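Local coordinates for fumarate lyase (Mesorhizobium sp., PDB 3C8T), which is a member of the fumarate lyase superfamily, a group of mostly helical enzymes that assemble as homotetramers around a core of long helices, at residues A[121-126]-A[331-336]; A[287-292]-A[337-342]; A[126-131]-A[173-178]; A[19-24]-A[113-118]. One frame throughout, in Å; residues are numbered along the deposited sequence.

Contact 1: residues A[121-126]-A[331-336]; sequences ALISRR and VASGIL
The guanidinium of Arg126 meets Ser333 edge-on and Leu122 over a face. At the edge, NE points its N-H at OG of Ser333, 3.1 Å away and practically in the guanidinium plane, and the bond is fairly straight (161° at the hydrogen). On one face, CD1 of Leu122, from one turn earlier on the same helix, sits off-centre toward the rim. The same methyl also touches a face of the Arg125 guanidinium, the two heads lying roughly at right angles as seen from it. The other two nitrogens of Arg126 have acidic partners: NH2 makes a salt bridge with Asp14 and NH1 one with Glu340. Asp14 also bonds OG of Ser333, so serine, arginine and aspartate brace one another inside the protein, and bonds at all three guanidinium nitrogens hold the head in its rotation.

The two helices, 104-140 and 315-344, belong to the long-helix bundle that forms the core of this superfamily. Segments 121-126 and 331-336 run nearly parallel, 21° apart, with their axes 9.8 Å from each other. Next to the polar edge the packing is apolar. CB of Arg126 meets CB of Leu336 at 3.7 Å; the CG of Arg126 lies beside its own backbone N (chi1 -51°), and the chain bends at chi2 toward the serine. Ile123 crosses Leu336 at about a right angle; its CD1 lies 4.0 Å from CD1 of Leu336 and also reaches the backbone N of Ser333.

Contact 2: residues A[287-292]-A[337-342]; sequences ELILAG and YQAEFM
Ile289 and Gln338 mark the closest backbone approach, their CA atoms 7.0 Å apart, where two antiparallel helix segments pass at 151° with 9.9 Å between axes. No hydrogen bond links the segments; the contact is made by side-chain packing. Ile289 does most of it. Its CG1 rests on CB of Gln338, while CD1 reaches two methyls, CB of Ala339 and CE of Met342, each 3.9 Å away. Met342 gets its CE there by running extended from CB through SD and bending only at the last torsion (chi3 80°). Beside this, CD1 of Leu288 lies against the amide end of Gln338, 3.8 Å from CD and nearly as close to CG and OE1. The glutamine chain folds at chi2 (-54°), which lets its aliphatic part line the interface, and its OE1 hydrogen-bonds to Ser285, just before segment 287-292. Leu245 of helix 229-255 adds to the apolar cluster, and His319 of the second subunit packs on Leu288. Helices 284-306 and 315-344 follow each other in the chain and pair here as an antiparallel helical hairpin, part of the central helix bundle typical of the fumarate lyase superfamily.

Contact 3: residues A[126-131]-A[173-178]; sequences RIESVR and RHAARL
Ile127 spans most of the gap to helix 160-185, and its CB already points that way. From CB, the CG2 branch faces CB of Ala175 at 4.3 Å. CG1 takes the other course and lies near CD2 of Leu336 on helix 315-344. Extended from there (chi2 -176°), CD1 reaches CB of His174, 4.2 Å away, and CD1 of Leu178, at 4.4 Å. These are loose van der Waals contacts, in keeping with an axis separation of 10.3 Å.

Another part of the contact is more polar. Arg131 lays one face of its guanidinium over CB of Ala175, with NH1 3.5 Å from that methyl, and Glu128 OE1 approaches the same methyl. Glu128, one turn back along the helix, holds the arginine in place: NH1 of Arg131 donates to the syn lone pair of OE1 at 2.8 Å, close to the guanidinium plane, as part of a salt bridge. NE of Arg131 has a second acidic partner, Asp172.

Helices 104-140 and 160-185 run antiparallel here, joined through the small sheet of strands 145-150, 153-155 and 157-159. Helix 229-255 packs against the pair, Phe237 on Ile127 and Val241 on His174, and Arg173 and Arg177 make salt bridges to Asp229 of the third subunit.

Contact 4: residues A[19-24]-A[113-118]; sequences ELFSAQ and VLQIRD
Gln115, Leu20 and Phe21 carry this contact, in which the break between helices 15-20 and 23-43 docks against the long core helix 104-140. It is a short turn between two consecutive helices, with Ser22 at the N-cap of the second, docked on the central helix bundle of the fumarate lyase superfamily.

Gln115 buries the most surface. Its chain, extended beyond CG, pushes the amide into the turn, where NE2 lies 3.0 Å from O of Leu20; with only 123° at the hydrogen, this is a weak bond. A water accepts from NE2 of Gln115 at 3.2 Å and seems to bridge on to O of Phe21, though that second leg is short and doubtful.

Phe21 crosses the same glutamine at a slant. CD1 of the ring is 3.6 Å from OE1 of Gln115, CE1 packs near CB, and the ring and amide planes stand 53° apart. Beyond the glutamine, the ring touches Val325 and Pro326 of helix 315-344, and Tyr8 of the second subunit.

With CG anti to the backbone N (chi1 176°), Leu20 carries its two methyls to helix 104-140. CD1 meets CB of Asp118 at 3.6 Å, while CD2 sits equally close, 3.6 Å, to O of Gln115. The carboxylate of Asp118 itself is paired with Arg29 in a salt bridge.

The turn is closed from within: OG of Ser22 donates to O of Glu19 at 2.7 Å, in the carbonyl plane, and that oxygen also accepts from the backbone N of Ser22 at 3.2 Å.

Contacts 1, 3 and 4 all lie on helix 104-140, which contact 4 meets first, followed by contact 1 and then contact 3; the last two share Arg126. Contacts 1 and 2 use neighbouring turns of helix 315-344, their centres 11 Å apart, and the Arg126–Glu340 salt bridge ties them together. Along the chain, contact 3 is nested inside the loop closed by contact 1, whereas contacts 1 and 2 cross. Contact 4 lies about 14 Å from contact 1, and about 21 and 22 Å from contacts 3 and 2, centre to centre. Together they join helices both near and far in sequence into one elongated bundle, whose flanks meet other subunits of the tetramer.

Contact 1: residues A[121-126]-A[331-336]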
loop_
_atom_site.group_PDB
_atom_site.type_symbol
_atom_site.label_atom_id
_atom_site.label_comp_id
_atom_site.label_asym_id
_atom_site.label_seq_id
_atom_site.Cartn_x
_atom_site.Cartn_y
_atom_site.Cartn_z
ATOM N N ALA A 121 11.828 -17.673 16.530
ATOM C CA ALA A 121 12.254 -19.087 16.608
ATOM C C ALA A 121 11.268 -19.982 15.880
ATOM O O ALA A 121 11.671 -20.951 15.214
ATOM C CB ALA A 121 12.475 -19.570 18.084
ATOM N N LEU A 122 9.988 -19.641 15.974
ATOM C CA LEU A 122 8.960 -20.379 15.263
ATOM C C LEU A 122 9.026 -20.118 13.743
ATOM O O LEU A 122 8.901 -21.050 12.939
ATOM C CB LEU A 122 7.572 -20.053 15.847
ATOM C CG LEU A 122 6.366 -20.649 15.123
ATOM C CD1 LEU A 122 6.519 -22.212 14.943
ATOM C CD2 LEU A 122 5.082 -20.292 15.915
ATOM N N ILE A 123 9.218 -18.863 13.343
ATOM C CA ILE A 123 9.468 -18.552 11.930
ATOM C C ILE A 123 10.690 -19.315 11.378
ATOM O O ILE A 123 10.627 -19.908 10.309
ATOM C CB ILE A 123 9.662 -17.019 11.706
ATOM C CG1 ILE A 123 8.359 -16.257 11.997
ATOM C CG2 ILE A 123 10.200 -16.742 10.306
ATOM C CD1 ILE A 123 7.149 -16.636 11.119
ATOM N N SER A 124 11.795 -19.306 12.117
ATOM C CA SER A 124 12.996 -19.994 11.678
ATOM C C SER A 124 12.755 -21.498 11.455
ATOM O O SER A 124 13.195 -22.076 10.453
ATOM C CB SER A 124 14.115 -19.745 12.694
ATOM O OG SER A 124 15.248 -20.526 12.380
ATOM N N ARG A 125 12.049 -22.118 12.405
ATOM C CA ARG A 125 11.650 -23.517 12.371
ATOM C C ARG A 125 10.809 -23.818 11.098
ATOM O O ARG A 125 11.001 -24.826 10.430
ATOM C CB ARG A 125 10.793 -23.729 13.626
ATOM C CG ARG A 125 10.880 -25.007 14.295
ATOM C CD ARG A 125 9.538 -25.715 14.181
ATOM N NE ARG A 125 8.478 -25.347 15.129
ATOM C CZ ARG A 125 7.197 -25.600 14.850
ATOM N NH1 ARG A 125 6.901 -26.194 13.702
ATOM N NH2 ARG A 125 6.219 -25.315 15.695
ATOM N N ARG A 126 9.876 -22.940 10.759
ATOM C CA ARG A 126 9.043 -23.160 9.574
ATOM C C ARG A 126 9.839 -22.949 8.265
ATOM O O ARG A 126 9.661 -23.684 7.278
ATOM C CB ARG A 126 7.782 -22.298 9.611
ATOM C CG ARG A 126 6.989 -22.381 10.905
ATOM C CD ARG A 126 5.536 -22.291 10.544
ATOM N NE ARG A 126 4.631 -22.373 11.676
ATOM C CZ ARG A 126 4.138 -23.506 12.176
ATOM N NH1 ARG A 126 4.490 -24.677 11.680
ATOM N NH2 ARG A 126 3.323 -23.451 13.212
ATOM N N VAL A 331 0.010 -14.445 10.512
ATOM C CA VAL A 331 -0.248 -14.744 9.105
ATOM C C VAL A 331 1.009 -15.308 8.404
ATOM O O VAL A 331 0.929 -16.313 7.688
ATOM C CB VAL A 331 -0.749 -13.495 8.364
ATOM C CG1 VAL A 331 -0.886 -13.793 6.850
ATOM C CG2 VAL A 331 -2.069 -12.986 8.973
ATOM N N ALA A 332 2.173 -14.694 8.613
ATOM C CA ALA A 332 3.355 -15.262 7.971
ATOM C C ALA A 332 3.665 -16.694 8.427
ATOM O O ALA A 332 4.085 -17.520 7.637
ATOM C CB ALA A 332 4.600 -14.343 8.147
ATOM N N SER A 333 3.456 -16.964 9.709
ATOM C CA SER A 333 3.592 -18.291 10.267
ATOM C C SER A 333 2.595 -19.281 9.693
ATOM O O SER A 333 2.937 -20.442 9.447
ATOM C CB SER A 333 3.431 -18.236 11.800
ATOM O OG SER A 333 3.953 -19.408 12.434
ATOM N N GLY A 334 1.351 -18.848 9.504
ATOM C CA GLY A 334 0.325 -19.743 8.967
ATOM C C GLY A 334 0.545 -20.115 7.527
ATOM O O GLY A 334 0.362 -21.273 7.149
ATOM N N ILE A 335 0.927 -19.150 6.699
ATOM C CA ILE A 335 1.253 -19.466 5.281
ATOM C C ILE A 335 2.565 -20.270 5.118
ATOM O O ILE A 335 2.649 -21.150 4.231
ATOM C CB ILE A 335 1.146 -18.218 4.302
ATOM C CG1 ILE A 335 2.242 -17.188 4.551
ATOM C CG2 ILE A 335 -0.228 -17.557 4.420
ATOM C CD1 ILE A 335 2.093 -15.988 3.666
ATOM N N LEU A 336 3.573 -20.013 5.971
ATOM C CA LEU A 336 4.718 -20.962 6.041
ATOM C C LEU A 336 4.282 -22.356 6.415
ATOM O O LEU A 336 4.783 -23.320 5.844
ATOM C CB LEU A 336 5.827 -20.538 6.988
ATOM C CG LEU A 336 6.741 -19.435 6.481
ATOM C CD1 LEU A 336 7.242 -18.692 7.705
ATOM C CD2 LEU A 336 7.888 -19.938 5.543
#

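Contact 2: residues A[287-292]-A[337-342]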
loop_
_atom_site.group_PDB
_atom_site.type_symbol
_atom_site.label_atom_id
_atom_site.label_comp_id
_atom_site.label_asym_id
_atom_site.label_seq_id
_atom_site.Cartn_x
_atom_site.Cartn_y
_atom_site.Cartn_z
ATOM N N GLU A 287 -4.308 -20.835 -2.271
ATOM C CA GLU A 287 -5.245 -19.763 -1.928
ATOM C C GLU A 287 -4.796 -19.031 -0.666
ATOM O O GLU A 287 -4.660 -17.843 -0.680
ATOM C CB GLU A 287 -6.650 -20.300 -1.734
ATOM C CG GLU A 287 -7.604 -19.354 -1.086
ATOM C CD GLU A 287 -8.802 -20.058 -0.461
ATOM O OE1 GLU A 287 -9.223 -21.104 -0.995
ATOM O OE2 GLU A 287 -9.364 -19.550 0.530
ATOM N N LEU A 288 -4.535 -19.763 0.412
ATOM C CA LEU A 288 -4.222 -19.145 1.707
ATOM C C LEU A 288 -2.891 -18.389 1.638
ATOM O O LEU A 288 -2.775 -17.301 2.182
ATOM C CB LEU A 288 -4.182 -20.214 2.824
ATOM C CG LEU A 288 -5.522 -20.924 3.070
ATOM C CD1 LEU A 288 -5.348 -22.158 3.937
ATOM C CD2 LEU A 288 -6.457 -19.977 3.730
ATOM N N ILE A 289 -1.908 -18.981 0.974
ATOM C CA ILE A 289 -0.589 -18.385 0.832
ATOM C C ILE A 289 -0.649 -17.068 0.086
ATOM O O ILE A 289 -0.078 -16.072 0.523
ATOM C CB ILE A 289 0.408 -19.330 0.112
ATOM C CG1 ILE A 289 0.733 -20.545 0.990
ATOM C CG2 ILE A 289 1.706 -18.572 -0.208
ATOM C CD1 ILE A 289 1.663 -21.573 0.350
ATOM N N LEU A 290 -1.386 -17.061 -1.013
ATOM C CA LEU A 290 -1.461 -15.927 -1.901
ATOM C C LEU A 290 -2.270 -14.752 -1.302
ATOM O O LEU A 290 -1.892 -13.591 -1.453
ATOM C CB LEU A 290 -2.063 -16.382 -3.236
ATOM C CG LEU A 290 -1.069 -17.088 -4.198
ATOM C CD1 LEU A 290 -1.813 -17.781 -5.356
ATOM C CD2 LEU A 290 -0.039 -16.093 -4.742
ATOM N N ALA A 291 -3.371 -15.049 -0.622
ATOM C CA ALA A 291 -4.076 -14.009 0.118
ATOM C C ALA A 291 -3.209 -13.495 1.274
ATOM O O ALA A 291 -3.104 -12.282 1.466
ATOM C CB ALA A 291 -5.441 -14.545 0.670
ATOM N N GLY A 292 -2.587 -14.420 2.024
ATOM C CA GLY A 292 -1.779 -14.086 3.197
ATOM C C GLY A 292 -0.585 -13.210 2.876
ATOM O O GLY A 292 -0.290 -12.267 3.619
ATOM N N TYR A 337 3.346 -22.477 7.344
ATOM C CA TYR A 337 2.858 -23.814 7.693
ATOM C C TYR A 337 2.097 -24.478 6.521
ATOM O O TYR A 337 2.245 -25.688 6.256
ATOM C CB TYR A 337 2.026 -23.867 9.008
ATOM C CG TYR A 337 1.423 -25.246 9.112
ATOM C CD1 TYR A 337 0.083 -25.468 8.757
ATOM C CD2 TYR A 337 2.237 -26.365 9.421
ATOM C CE1 TYR A 337 -0.460 -26.769 8.752
ATOM C CE2 TYR A 337 1.705 -27.659 9.435
ATOM C CZ TYR A 337 0.368 -27.853 9.094
ATOM O OH TYR A 337 -0.159 -29.118 9.071
ATOM N N GLN A 338 1.286 -23.693 5.825
ATOM C CA GLN A 338 0.584 -24.188 4.624
ATOM C C GLN A 338 1.578 -24.668 3.569
ATOM O O GLN A 338 1.373 -25.716 2.976
ATOM C CB GLN A 338 -0.342 -23.125 4.030
ATOM C CG GLN A 338 -1.580 -22.848 4.858
ATOM C CD GLN A 338 -2.370 -24.128 5.147
ATOM O OE1 GLN A 338 -2.594 -24.931 4.258
ATOM N NE2 GLN A 338 -2.764 -24.319 6.389
ATOM N N ALA A 339 2.673 -23.924 3.385
ATOM C CA ALA A 339 3.757 -24.330 2.449
ATOM C C ALA A 339 4.504 -25.594 2.879
ATOM O O ALA A 339 4.756 -26.455 2.033
ATOM C CB ALA A 339 4.715 -23.210 2.203
ATOM N N GLU A 340 4.862 -25.699 4.166
ATOM C CA GLU A 340 5.441 -26.950 4.743
ATOM C C GLU A 340 4.575 -28.187 4.376
ATOM O O GLU A 340 5.065 -29.203 3.936
ATOM C CB GLU A 340 5.498 -26.915 6.294
ATOM C CG GLU A 340 6.553 -26.069 6.977
ATOM C CD GLU A 340 6.400 -26.102 8.509
ATOM O OE1 GLU A 340 6.815 -27.113 9.127
ATOM O OE2 GLU A 340 5.879 -25.125 9.102
ATOM N N PHE A 341 3.281 -28.066 4.622
ATOM C CA PHE A 341 2.337 -29.131 4.400
ATOM C C PHE A 341 2.202 -29.479 2.919
ATOM O O PHE A 341 2.281 -30.645 2.552
ATOM C CB PHE A 341 0.981 -28.707 4.960
ATOM C CG PHE A 341 -0.122 -29.674 4.659
ATOM C CD1 PHE A 341 -0.240 -30.859 5.399
ATOM C CD2 PHE A 341 -1.046 -29.400 3.668
ATOM C CE1 PHE A 341 -1.259 -31.778 5.119
ATOM C CE2 PHE A 341 -2.068 -30.313 3.386
ATOM C CZ PHE A 341 -2.168 -31.509 4.113
ATOM N N MET A 342 2.017 -28.455 2.080
ATOM C CA MET A 342 1.786 -28.627 0.664
ATOM C C MET A 342 3.006 -29.208 -0.036
ATOM O O MET A 342 2.872 -30.146 -0.824
ATOM C CB MET A 342 1.317 -27.319 0.007
ATOM C CG MET A 342 1.349 -27.285 -1.560
ATOM S SD MET A 342 0.780 -25.700 -2.195
ATOM C CE MET A 342 2.262 -24.644 -1.994
#

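Contact 3: residues A[126-131]-A[173-178]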
loop_
_atom_site.group_PDB
_atom_site.type_symbol
_atom_site.label_atom_id
_atom_site.label_comp_id
_atom_site.label_asym_id
_atom_site.label_seq_id
_atom_site.Cartn_x
_atom_site.Cartn_y
_atom_site.Cartn_z
ATOM N N ARG A 126 9.876 -22.940 10.759
ATOM C CA ARG A 126 9.043 -23.160 9.574
ATOM C C ARG A 126 9.839 -22.949 8.265
ATOM O O ARG A 126 9.661 -23.684 7.278
ATOM C CB ARG A 126 7.782 -22.298 9.611
ATOM C CG ARG A 126 6.989 -22.381 10.905
ATOM C CD ARG A 126 5.536 -22.291 10.544
ATOM N NE ARG A 126 4.631 -22.373 11.676
ATOM C CZ ARG A 126 4.138 -23.506 12.176
ATOM N NH1 ARG A 126 4.490 -24.677 11.680
ATOM N NH2 ARG A 126 3.323 -23.451 13.212
ATOM N N ILE A 127 10.727 -21.979 8.265
ATOM C CA ILE A 127 11.618 -21.760 7.119
ATOM C C ILE A 127 12.547 -22.984 6.909
ATOM O O ILE A 127 12.754 -23.434 5.786
ATOM C CB ILE A 127 12.424 -20.442 7.276
ATOM C CG1 ILE A 127 11.521 -19.193 7.095
ATOM C CG2 ILE A 127 13.665 -20.440 6.329
ATOM C CD1 ILE A 127 12.333 -17.810 7.161
ATOM N N GLU A 128 13.075 -23.560 7.995
ATOM C CA GLU A 128 13.852 -24.807 7.898
ATOM C C GLU A 128 13.050 -26.033 7.380
ATOM O O GLU A 128 13.572 -26.770 6.552
ATOM C CB GLU A 128 14.566 -25.120 9.225
ATOM C CG GLU A 128 15.519 -23.977 9.667
ATOM C CD GLU A 128 16.530 -23.557 8.560
ATOM O OE1 GLU A 128 16.394 -22.471 7.950
ATOM O OE2 GLU A 128 17.462 -24.341 8.293
ATOM N N SER A 129 11.810 -26.251 7.836
ATOM C CA SER A 129 10.967 -27.271 7.203
ATOM C C SER A 129 10.687 -26.990 5.740
ATOM O O SER A 129 10.676 -27.923 4.942
ATOM C CB SER A 129 9.613 -27.452 7.901
ATOM O OG SER A 129 9.796 -27.590 9.279
ATOM N N VAL A 130 10.405 -25.729 5.392
ATOM C CA VAL A 130 10.200 -25.347 3.977
ATOM C C VAL A 130 11.424 -25.761 3.118
ATOM O O VAL A 130 11.264 -26.454 2.091
ATOM C CB VAL A 130 9.740 -23.842 3.765
ATOM C CG1 VAL A 130 9.742 -23.444 2.266
ATOM C CG2 VAL A 130 8.342 -23.668 4.296
ATOM N N ARG A 131 12.621 -25.356 3.565
ATOM C CA ARG A 131 13.876 -25.694 2.876
ATOM C C ARG A 131 14.036 -27.222 2.748
ATOM O O ARG A 131 14.371 -27.712 1.664
ATOM C CB ARG A 131 15.092 -25.073 3.578
ATOM C CG ARG A 131 15.065 -23.562 3.588
ATOM C CD ARG A 131 16.065 -22.977 4.567
ATOM N NE ARG A 131 17.419 -23.055 4.034
ATOM C CZ ARG A 131 18.525 -23.046 4.781
ATOM N NH1 ARG A 131 18.438 -22.974 6.113
ATOM N NH2 ARG A 131 19.725 -23.102 4.193
ATOM N N ARG A 173 18.326 -17.870 1.183
ATOM C CA ARG A 173 18.671 -16.471 1.491
ATOM C C ARG A 173 17.864 -15.904 2.645
ATOM O O ARG A 173 18.363 -15.027 3.347
ATOM C CB ARG A 173 18.624 -15.533 0.281
ATOM C CG ARG A 173 19.729 -15.749 -0.748
ATOM C CD ARG A 173 19.564 -14.817 -1.987
ATOM N NE ARG A 173 18.345 -15.038 -2.763
ATOM C CZ ARG A 173 18.268 -15.724 -3.915
ATOM N NH1 ARG A 173 19.353 -16.314 -4.445
ATOM N NH2 ARG A 173 17.088 -15.835 -4.549
ATOM N N HIS A 174 16.634 -16.382 2.852
ATOM C CA HIS A 174 15.769 -15.793 3.886
ATOM C C HIS A 174 16.291 -16.253 5.234
ATOM O O HIS A 174 16.279 -15.471 6.199
ATOM C CB HIS A 174 14.272 -16.179 3.757
ATOM C CG HIS A 174 13.582 -15.642 2.522
ATOM N ND1 HIS A 174 13.676 -14.326 2.117
ATOM C CD2 HIS A 174 12.727 -16.238 1.652
ATOM C CE1 HIS A 174 12.954 -14.148 1.024
ATOM N NE2 HIS A 174 12.367 -15.297 0.721
ATOM N N ALA A 175 16.733 -17.521 5.299
ATOM C CA ALA A 175 17.396 -18.057 6.507
ATOM C C ALA A 175 18.564 -17.218 6.951
ATOM O O ALA A 175 18.707 -16.962 8.154
ATOM C CB ALA A 175 17.833 -19.495 6.324
ATOM N N ALA A 176 19.382 -16.774 5.992
ATOM C CA ALA A 176 20.500 -15.880 6.273
ATOM C C ALA A 176 20.018 -14.516 6.811
ATOM O O ALA A 176 20.572 -14.009 7.792
ATOM C CB ALA A 176 21.413 -15.708 5.051
ATOM N N ARG A 177 18.998 -13.937 6.170
ATOM C CA ARG A 177 18.422 -12.630 6.602
ATOM C C ARG A 177 17.935 -12.675 8.068
ATOM O O ARG A 177 18.204 -11.760 8.852
ATOM C CB ARG A 177 17.267 -12.200 5.670
ATOM C CG ARG A 177 17.679 -11.899 4.226
ATOM C CD ARG A 177 16.489 -11.601 3.321
ATOM N NE ARG A 177 16.994 -11.315 1.978
ATOM C CZ ARG A 177 16.833 -12.103 0.918
ATOM N NH1 ARG A 177 16.099 -13.205 0.996
ATOM N NH2 ARG A 177 17.399 -11.763 -0.229
ATOM N N LEU A 178 17.224 -13.758 8.429
ATOM C CA LEU A 178 16.696 -13.937 9.790
ATOM C C LEU A 178 17.787 -13.778 10.870
ATOM O O LEU A 178 17.594 -13.082 11.888
ATOM C CB LEU A 178 15.975 -15.298 9.907
ATOM C CG LEU A 178 15.177 -15.558 11.217
ATOM C CD1 LEU A 178 13.985 -16.510 11.013
ATOM C CD2 LEU A 178 16.052 -16.069 12.351
#

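Contact 4: residues A[19-24]-A[113-118]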
loop_
_atom_site.group_PDB
_atom_site.type_symbol
_atom_site.label_atom_id
_atom_site.label_comp_id
_atom_site.label_asym_id
_atom_site.label_seq_id
_atom_site.Cartn_x
_atom_site.Cartn_y
_atom_site.Cartn_z
ATOM N N GLU A 19 -1.319 -17.848 20.081
ATOM C CA GLU A 19 -1.151 -18.072 21.522
ATOM C C GLU A 19 0.001 -17.223 22.035
ATOM O O GLU A 19 -0.126 -16.536 23.037
ATOM C CB GLU A 19 -0.942 -19.546 21.887
ATOM C CG GLU A 19 -0.973 -19.752 23.437
ATOM C CD GLU A 19 -0.972 -21.225 23.879
ATOM O OE1 GLU A 19 -2.076 -21.790 24.101
ATOM O OE2 GLU A 19 0.134 -21.823 24.001
ATOM N N LEU A 20 1.110 -17.254 21.306
ATOM C CA LEU A 20 2.231 -16.373 21.568
ATOM C C LEU A 20 1.929 -14.863 21.751
ATOM O O LEU A 20 2.533 -14.220 22.601
ATOM C CB LEU A 20 3.257 -16.559 20.484
ATOM C CG LEU A 20 4.419 -15.598 20.629
ATOM C CD1 LEU A 20 5.204 -15.862 21.938
ATOM C CD2 LEU A 20 5.291 -15.693 19.380
ATOM N N PHE A 21 1.017 -14.297 20.966
ATOM C CA PHE A 21 0.709 -12.863 21.074
ATOM C C PHE A 21 -0.610 -12.579 21.815
ATOM O O PHE A 21 -1.124 -11.454 21.784
ATOM C CB PHE A 21 0.719 -12.214 19.671
ATOM C CG PHE A 21 2.106 -11.953 19.144
ATOM C CD1 PHE A 21 2.822 -10.808 19.555
ATOM C CD2 PHE A 21 2.726 -12.863 18.303
ATOM C CE1 PHE A 21 4.118 -10.565 19.098
ATOM C CE2 PHE A 21 4.055 -12.625 17.838
ATOM C CZ PHE A 21 4.746 -11.485 18.244
ATOM N N SER A 22 -1.148 -13.607 22.475
ATOM C CA SER A 22 -2.363 -13.471 23.274
ATOM C C SER A 22 -2.119 -12.531 24.467
ATOM O O SER A 22 -0.977 -12.263 24.847
ATOM C CB SER A 22 -2.801 -14.855 23.787
ATOM O OG SER A 22 -1.854 -15.366 24.709
ATOM N N ALA A 23 -3.191 -12.061 25.067
ATOM C CA ALA A 23 -3.096 -11.179 26.221
ATOM C C ALA A 23 -2.341 -11.830 27.382
ATOM O O ALA A 23 -1.466 -11.203 28.008
ATOM C CB ALA A 23 -4.450 -10.817 26.654
ATOM N N GLN A 24 -2.680 -13.092 27.652
ATOM C CA GLN A 24 -2.126 -13.865 28.769
ATOM C C GLN A 24 -0.623 -13.982 28.623
ATOM O O GLN A 24 0.139 -13.758 29.580
ATOM C CB GLN A 24 -2.758 -15.260 28.800
ATOM C CG GLN A 24 -4.322 -15.287 29.056
ATOM C CD GLN A 24 -5.255 -14.630 27.960
ATOM O OE1 GLN A 24 -4.853 -14.300 26.818
ATOM N NE2 GLN A 24 -6.526 -14.455 28.338
ATOM N N VAL A 113 9.424 -7.459 22.628
ATOM C CA VAL A 113 10.684 -8.057 22.179
ATOM C C VAL A 113 10.811 -9.531 22.634
ATOM O O VAL A 113 11.257 -10.386 21.880
ATOM C CB VAL A 113 11.907 -7.160 22.552
ATOM C CG1 VAL A 113 13.211 -7.920 22.522
ATOM C CG2 VAL A 113 11.986 -5.921 21.608
ATOM N N LEU A 114 10.350 -9.844 23.833
ATOM C CA LEU A 114 10.394 -11.218 24.317
ATOM C C LEU A 114 9.514 -12.154 23.465
ATOM O O LEU A 114 9.902 -13.291 23.181
ATOM C CB LEU A 114 9.976 -11.294 25.804
ATOM C CG LEU A 114 10.950 -10.584 26.757
ATOM C CD1 LEU A 114 10.307 -10.413 28.135
ATOM C CD2 LEU A 114 12.246 -11.327 26.840
ATOM N N GLN A 115 8.324 -11.687 23.093
ATOM C CA GLN A 115 7.480 -12.431 22.180
ATOM C C GLN A 115 8.141 -12.568 20.797
ATOM O O GLN A 115 8.187 -13.665 20.240
ATOM C CB GLN A 115 6.159 -11.706 22.062
ATOM C CG GLN A 115 5.259 -11.767 23.333
ATOM C CD GLN A 115 4.027 -10.881 23.169
ATOM O OE1 GLN A 115 4.130 -9.757 22.704
ATOM N NE2 GLN A 115 2.859 -11.403 23.507
ATOM N N ILE A 116 8.639 -11.467 20.232
ATOM C CA ILE A 116 9.405 -11.511 18.959
ATOM C C ILE A 116 10.546 -12.565 18.962
ATOM O O ILE A 116 10.774 -13.233 17.944
ATOM C CB ILE A 116 9.930 -10.093 18.544
ATOM C CG1 ILE A 116 8.728 -9.137 18.237
ATOM C CG2 ILE A 116 10.803 -10.153 17.312
ATOM C CD1 ILE A 116 9.123 -7.661 18.006
ATOM N N ARG A 117 11.263 -12.709 20.083
ATOM C CA ARG A 117 12.235 -13.786 20.216
ATOM C C ARG A 117 11.605 -15.170 19.991
ATOM O O ARG A 117 12.129 -15.992 19.214
ATOM C CB ARG A 117 12.937 -13.741 21.571
ATOM C CG ARG A 117 14.040 -14.774 21.638
ATOM C CD ARG A 117 15.130 -14.389 22.596
ATOM N NE ARG A 117 14.601 -14.272 23.944
ATOM C CZ ARG A 117 15.331 -13.887 24.983
ATOM N NH1 ARG A 117 16.610 -13.595 24.810
ATOM N NH2 ARG A 117 14.772 -13.782 26.174
ATOM N N ASP A 118 10.496 -15.443 20.688
ATOM C CA ASP A 118 9.747 -16.686 20.437
ATOM C C ASP A 118 9.156 -16.734 19.011
ATOM O O ASP A 118 9.196 -17.761 18.375
ATOM C CB ASP A 118 8.625 -16.889 21.471
ATOM C CG ASP A 118 9.150 -17.002 22.921
ATOM O OD1 ASP A 118 10.393 -17.093 23.122
ATOM O OD2 ASP A 118 8.307 -16.993 23.863
HETATM O O HOH W 1 0.280 -9.597 22.767
#